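Local coordinates for D-ribitol-5-phosphate phosphatase (Bacteroides thetaiotaomicron, PDB 4JB3), which removes the phosphate from D-ribitol 5-phosphate and D-ribitol 1-phosphate, and also from 5-amino-6-(5-phospho-D-ribitylamino)uracil, a riboflavin precursor, at residues V184-T189 with L205-F210; Q100-F105 with N133-S138. One frame throughout, in Å; residues are numbered along the deposited sequence.

How the contacts relate
Contact 2 comes first along the chain and is complete before contact 1 begins, so the two neither nest nor cross. It joins the C-terminal turn of helix 95-103 to the start of helix 134-140, closing a loop that holds helix 111-120 and strand 125-130, and so ties the helical cap, inserted after strand 26-29, to the core at the end of strand 125-130. Contact 1 closes a shorter loop, through strand 189-192 and helix 196-204, and ties the approach to that strand to the entry of edge strand 208-210. The contacts lie on opposite sides of the chain's centre, their nearest atoms about 18 Å apart, yet each loop contributes a strand to the same parallel sheet.

Contact 1. Residues V184-T189 with L205-F210; sequences VIPSET and LGFETF
With CG of Phe207 beside its own backbone N (chi1 -69°), the phenyl ring turns back against Pro186 and Thr189, while Thr189 carries CG2 anti to its N and sets this methyl at the ring edge. CG2 of Thr189 lies in the ring plane, 3.7 Å from CE1 of Phe207, and the two side chains run side by side in the same direction. Over one ring face sits Pro186, whose CB is 4.0 Å from the centroid of the Phe207 ring and almost exactly on its normal, a CH-pi contact. The backbones add to this: CA of Phe207 directs its hydrogen nearly straight at O of Pro186, 3.3 Å away. Gly206, at positive phi in the Schellman motif that ends helix 196-204, brings its O to 3.3 Å from CA of Ser187. Strand pairing starts with a weak bond from Glu208 N to Thr189 O (3.0 Å). Ile185 O takes two bonds on opposite faces, from Glu188 N and from Thr189 OG1 (2.8 Å), consistent with a well-held turn before the strand; OG1 is also bonded to Asn26. Pro186 and Phe207 both pack on Ile179 of helix 172-182. Away from the annotated sites, the contact joins the beginnings of strands 189-192 and 208-210, which with helix 196-204 form a beta-alpha-beta crossover of the Rossmann-like HAD core.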
loop_
_atom_site.group_PDB
_atom_site.type_symbol
_atom_site.label_atom_id
_atom_site.label_comp_id
_atom_site.label_asym_id
_atom_site.label_seq_id
_atom_site.Cartn_x
_atom_site.Cartn_y
_atom_site.Cartn_z
ATOM N N VAL A 184 18.598 -3.518 -3.356
ATOM C CA VAL A 184 18.663 -3.820 -1.927
ATOM C C VAL A 184 19.123 -5.255 -1.690
ATOM O O VAL A 184 18.880 -6.156 -2.515
ATOM C CB VAL A 184 17.324 -3.578 -1.179
ATOM C CG1 VAL A 184 16.865 -2.129 -1.338
ATOM C CG2 VAL A 184 16.235 -4.545 -1.651
ATOM N N ILE A 185 19.807 -5.461 -0.569
ATOM C CA ILE A 185 20.082 -6.806 -0.093
ATOM C C ILE A 185 18.924 -7.156 0.821
ATOM O O ILE A 185 18.689 -6.456 1.806
ATOM C CB ILE A 185 21.380 -6.840 0.709
ATOM C CG1 ILE A 185 22.539 -6.331 -0.148
ATOM C CG2 ILE A 185 21.628 -8.251 1.266
ATOM C CD1 ILE A 185 22.822 -7.173 -1.373
ATOM N N PRO A 186 18.170 -8.217 0.493
ATOM C CA PRO A 186 16.993 -8.525 1.314
ATOM C C PRO A 186 17.273 -8.658 2.814
ATOM O O PRO A 186 16.464 -8.157 3.595
ATOM C CB PRO A 186 16.483 -9.835 0.704
ATOM C CG PRO A 186 16.862 -9.709 -0.747
ATOM C CD PRO A 186 18.230 -9.053 -0.720
ATOM N N SER A 187 18.397 -9.251 3.217
ATOM C CA SER A 187 18.656 -9.442 4.652
ATOM C C SER A 187 18.921 -8.128 5.388
ATOM O O SER A 187 18.854 -8.075 6.618
ATOM C CB SER A 187 19.801 -10.423 4.871
ATOM O OG SER A 187 21.030 -9.839 4.512
ATOM N N GLU A 188 19.215 -7.071 4.630
ATOM C CA GLU A 188 19.438 -5.738 5.191
ATOM C C GLU A 188 18.207 -4.867 4.997
ATOM O O GLU A 188 18.278 -3.640 5.136
ATOM C CB GLU A 188 20.636 -5.066 4.513
ATOM C CG GLU A 188 21.957 -5.804 4.721
ATOM C CD GLU A 188 23.125 -5.178 3.974
ATOM O OE1 GLU A 188 22.917 -4.430 2.986
ATOM O OE2 GLU A 188 24.273 -5.447 4.381
ATOM N N THR A 189 17.077 -5.496 4.690
ATOM C CA THR A 189 15.862 -4.758 4.361
ATOM C C THR A 189 14.710 -5.240 5.221
ATOM O O THR A 189 14.487 -6.447 5.348
ATOM C CB THR A 189 15.495 -4.970 2.884
ATOM O OG1 THR A 189 16.604 -4.582 2.063
ATOM C CG2 THR A 189 14.284 -4.141 2.502
ATOM N N LEU A 205 12.204 -14.887 0.593
ATOM C CA LEU A 205 13.178 -14.197 -0.250
ATOM C C LEU A 205 14.299 -13.535 0.538
ATOM O O LEU A 205 15.221 -12.960 -0.057
ATOM C CB LEU A 205 12.484 -13.163 -1.125
ATOM C CG LEU A 205 11.453 -13.768 -2.066
ATOM C CD1 LEU A 205 10.722 -12.666 -2.800
ATOM C CD2 LEU A 205 12.164 -14.677 -3.045
ATOM N N GLY A 206 14.238 -13.625 1.859
ATOM C CA GLY A 206 15.352 -13.197 2.681
ATOM C C GLY A 206 15.173 -11.903 3.428
ATOM O O GLY A 206 16.066 -11.498 4.179
ATOM N N PHE A 207 14.024 -11.258 3.264
ATOM C CA PHE A 207 13.748 -10.018 3.980
ATOM C C PHE A 207 13.558 -10.247 5.464
ATOM O O PHE A 207 13.031 -11.284 5.883
ATOM C CB PHE A 207 12.478 -9.368 3.442
ATOM C CG PHE A 207 12.612 -8.842 2.052
ATOM C CD1 PHE A 207 13.110 -7.571 1.836
ATOM C CD2 PHE A 207 12.276 -9.629 0.947
ATOM C CE1 PHE A 207 13.246 -7.071 0.554
ATOM C CE2 PHE A 207 12.408 -9.125 -0.349
ATOM C CZ PHE A 207 12.896 -7.840 -0.534
ATOM N N GLU A 208 13.981 -9.278 6.267
ATOM C CA GLU A 208 13.467 -9.168 7.622
ATOM C C GLU A 208 12.032 -8.669 7.477
ATOM O O GLU A 208 11.726 -7.880 6.569
ATOM C CB GLU A 208 14.307 -8.186 8.449
ATOM C CG GLU A 208 15.730 -8.661 8.729
ATOM C CD GLU A 208 15.783 -9.831 9.702
ATOM O OE1 GLU A 208 14.891 -9.932 10.569
ATOM O OE2 GLU A 208 16.725 -10.648 9.602
ATOM N N THR A 209 11.135 -9.131 8.340
ATOM C CA THR A 209 9.736 -8.735 8.204
ATOM C C THR A 209 9.122 -8.199 9.494
ATOM O O THR A 209 9.514 -8.561 10.606
ATOM C CB THR A 209 8.848 -9.881 7.664
ATOM O OG1 THR A 209 8.856 -10.969 8.594
ATOM C CG2 THR A 209 9.349 -10.375 6.307
ATOM N N PHE A 210 8.140 -7.330 9.308
ATOM C CA PHE A 210 7.335 -6.801 10.399
ATOM C C PHE A 210 5.912 -6.732 9.880
ATOM O O PHE A 210 5.654 -6.098 8.853
ATOM C CB PHE A 210 7.850 -5.420 10.813
ATOM C CG PHE A 210 6.936 -4.677 11.767
ATOM C CD1 PHE A 210 6.257 -5.346 12.775
ATOM C CD2 PHE A 210 6.792 -3.302 11.662
ATOM C CE1 PHE A 210 5.425 -4.658 13.653
ATOM C CE2 PHE A 210 5.977 -2.605 12.549
ATOM C CZ PHE A 210 5.285 -3.287 13.530
HETATM O O HOH W 1 18.714 -10.221 8.180
#

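Contact 2. Residues Q100-F105 with N133-S138; sequences QAWLGF and NPFVMS
Trp102 and Phe135 make the aromatic part of the contact: the five-membered ring of Trp102 and the phenyl ring are nearly parallel, 12° between planes, but slid so far apart that they barely overlap, and CD1 of Trp102 comes to 3.6 Å from CD2 of Phe135. The amide of Asn133 provides a polar group over an indole face. Its ND2 stands 3.2 Å above the Trp102 plane, displaced toward the rim, with the amide turned 54° from the indole; the same nitrogen is hydrogen-bonded to Glu72 OE2. Capping bonds hold the other end of this amide. A chi1 of 64° folds the N-cap Asn133 back over the first turn of helix 134-140, where OD1 accepts from Val136 N (3.1 Å) and, weakly, from Phe135 N, which should fix the amide's rotation. Aliphatic packing adds CG2 of Val136, 4.1 Å from CB of Trp102. The side chain of Trp102 is about 4 Å from a bound glycerol. Helix 66-72 touches Trp102, Asn133 and Phe135 through Leu71, and Phe47 of helix 40-50 meets the indole edge-to-face, so cap helix 95-103 meets core helix 134-140 in what is probably the family's cap-core interface, consistent with the closed lid.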
loop_
_atom_site.group_PDB
_atom_site.type_symbol
_atom_site.label_atom_id
_atom_site.label_comp_id
_atom_site.label_asym_id
_atom_site.label_seq_id
_atom_site.Cartn_x
_atom_site.Cartn_y
_atom_site.Cartn_z
ATOM N N GLN A 100 -14.152 7.391 -6.395
ATOM C CA GLN A 100 -14.689 7.554 -5.046
ATOM C C GLN A 100 -14.990 6.211 -4.389
ATOM O O GLN A 100 -14.796 6.057 -3.175
ATOM C CB GLN A 100 -15.902 8.484 -5.035
ATOM C CG GLN A 100 -15.543 9.938 -5.330
ATOM C CD GLN A 100 -14.418 10.465 -4.449
ATOM O OE1 GLN A 100 -14.425 10.279 -3.232
ATOM N NE2 GLN A 100 -13.441 11.120 -5.066
ATOM N N ALA A 101 -15.417 5.228 -5.181
ATOM C CA ALA A 101 -15.640 3.893 -4.634
ATOM C C ALA A 101 -14.331 3.281 -4.146
ATOM O O ALA A 101 -14.264 2.754 -3.035
ATOM C CB ALA A 101 -16.333 2.987 -5.648
ATOM N N TRP A 102 -13.284 3.368 -4.956
ATOM C CA TRP A 102 -11.963 2.911 -4.528
ATOM C C TRP A 102 -11.473 3.588 -3.246
ATOM O O TRP A 102 -10.868 2.939 -2.383
ATOM C CB TRP A 102 -10.939 3.116 -5.644
ATOM C CG TRP A 102 -10.899 1.948 -6.579
ATOM C CD1 TRP A 102 -11.385 1.901 -7.862
ATOM C CD2 TRP A 102 -10.384 0.638 -6.298
ATOM N NE1 TRP A 102 -11.183 0.648 -8.395
ATOM C CE2 TRP A 102 -10.581 -0.147 -7.452
ATOM C CE3 TRP A 102 -9.773 0.055 -5.179
ATOM C CZ2 TRP A 102 -10.173 -1.473 -7.528
ATOM C CZ3 TRP A 102 -9.373 -1.260 -5.254
ATOM C CH2 TRP A 102 -9.578 -2.016 -6.414
ATOM N N LEU A 103 -11.720 4.889 -3.124
ATOM C CA LEU A 103 -11.266 5.612 -1.937
ATOM C C LEU A 103 -12.049 5.187 -0.691
ATOM O O LEU A 103 -11.634 5.476 0.439
ATOM C CB LEU A 103 -11.337 7.120 -2.157
ATOM C CG LEU A 103 -10.389 7.621 -3.248
ATOM C CD1 LEU A 103 -10.480 9.130 -3.380
ATOM C CD2 LEU A 103 -8.958 7.202 -2.965
ATOM N N GLY A 104 -13.157 4.484 -0.901
ATOM C CA GLY A 104 -13.922 3.903 0.185
ATOM C C GLY A 104 -13.129 2.897 0.997
ATOM O O GLY A 104 -13.485 2.611 2.139
ATOM N N PHE A 105 -12.053 2.363 0.415
ATOM C CA PHE A 105 -11.188 1.431 1.140
ATOM C C PHE A 105 -10.435 2.100 2.276
ATOM O O PHE A 105 -9.966 1.423 3.188
ATOM C CB PHE A 105 -10.127 0.845 0.206
ATOM C CG PHE A 105 -10.506 -0.463 -0.431
ATOM C CD1 PHE A 105 -10.372 -1.656 0.269
ATOM C CD2 PHE A 105 -10.946 -0.505 -1.742
ATOM C CE1 PHE A 105 -10.706 -2.871 -0.325
ATOM C CE2 PHE A 105 -11.284 -1.711 -2.340
ATOM C CZ PHE A 105 -11.160 -2.896 -1.629
ATOM N N ASN A 133 -3.673 0.831 -7.663
ATOM C CA ASN A 133 -4.255 1.108 -8.957
ATOM C C ASN A 133 -4.261 2.609 -9.204
ATOM O O ASN A 133 -4.045 3.386 -8.269
ATOM C CB ASN A 133 -5.653 0.480 -9.042
ATOM C CG ASN A 133 -6.619 1.074 -8.058
ATOM O OD1 ASN A 133 -7.024 2.229 -8.192
ATOM N ND2 ASN A 133 -7.002 0.288 -7.059
ATOM N N PRO A 134 -4.477 3.024 -10.462
ATOM C CA PRO A 134 -4.438 4.453 -10.796
ATOM C C PRO A 134 -5.467 5.305 -10.071
ATOM O O PRO A 134 -5.211 6.497 -9.857
ATOM C CB PRO A 134 -4.719 4.465 -12.301
ATOM C CG PRO A 134 -4.244 3.141 -12.780
ATOM C CD PRO A 134 -4.561 2.180 -11.669
ATOM N N PHE A 135 -6.610 4.734 -9.698
ATOM C CA PHE A 135 -7.606 5.539 -9.000
ATOM C C PHE A 135 -7.064 5.970 -7.648
ATOM O O PHE A 135 -7.125 7.154 -7.276
ATOM C CB PHE A 135 -8.906 4.762 -8.799
ATOM C CG PHE A 135 -9.600 4.398 -10.076
ATOM C CD1 PHE A 135 -10.410 5.319 -10.737
ATOM C CD2 PHE A 135 -9.471 3.122 -10.604
ATOM C CE1 PHE A 135 -11.061 4.979 -11.925
ATOM C CE2 PHE A 135 -10.125 2.769 -11.793
ATOM C CZ PHE A 135 -10.915 3.706 -12.455
ATOM N N VAL A 136 -6.552 5.004 -6.898
ATOM C CA VAL A 136 -6.014 5.284 -5.575
ATOM C C VAL A 136 -4.788 6.194 -5.657
ATOM O O VAL A 136 -4.659 7.152 -4.892
ATOM C CB VAL A 136 -5.678 3.979 -4.840
ATOM C CG1 VAL A 136 -5.009 4.261 -3.480
ATOM C CG2 VAL A 136 -6.953 3.142 -4.658
ATOM N N MET A 137 -3.901 5.906 -6.599
ATOM C CA MET A 137 -2.674 6.689 -6.726
ATOM C C MET A 137 -2.890 8.120 -7.230
ATOM O O MET A 137 -2.090 9.010 -6.934
ATOM C CB MET A 137 -1.641 5.932 -7.565
ATOM C CG MET A 137 -1.051 4.710 -6.853
ATOM S SD MET A 137 -0.174 5.099 -5.314
ATOM C CE MET A 137 -1.362 4.552 -4.105
ATOM N N SER A 138 -3.969 8.368 -7.964
ATOM C CA SER A 138 -4.245 9.744 -8.371
ATOM C C SER A 138 -4.483 10.639 -7.155
ATOM O O SER A 138 -4.194 11.835 -7.194
ATOM C CB SER A 138 -5.415 9.812 -9.350
ATOM O OG SER A 138 -6.642 9.531 -8.713
#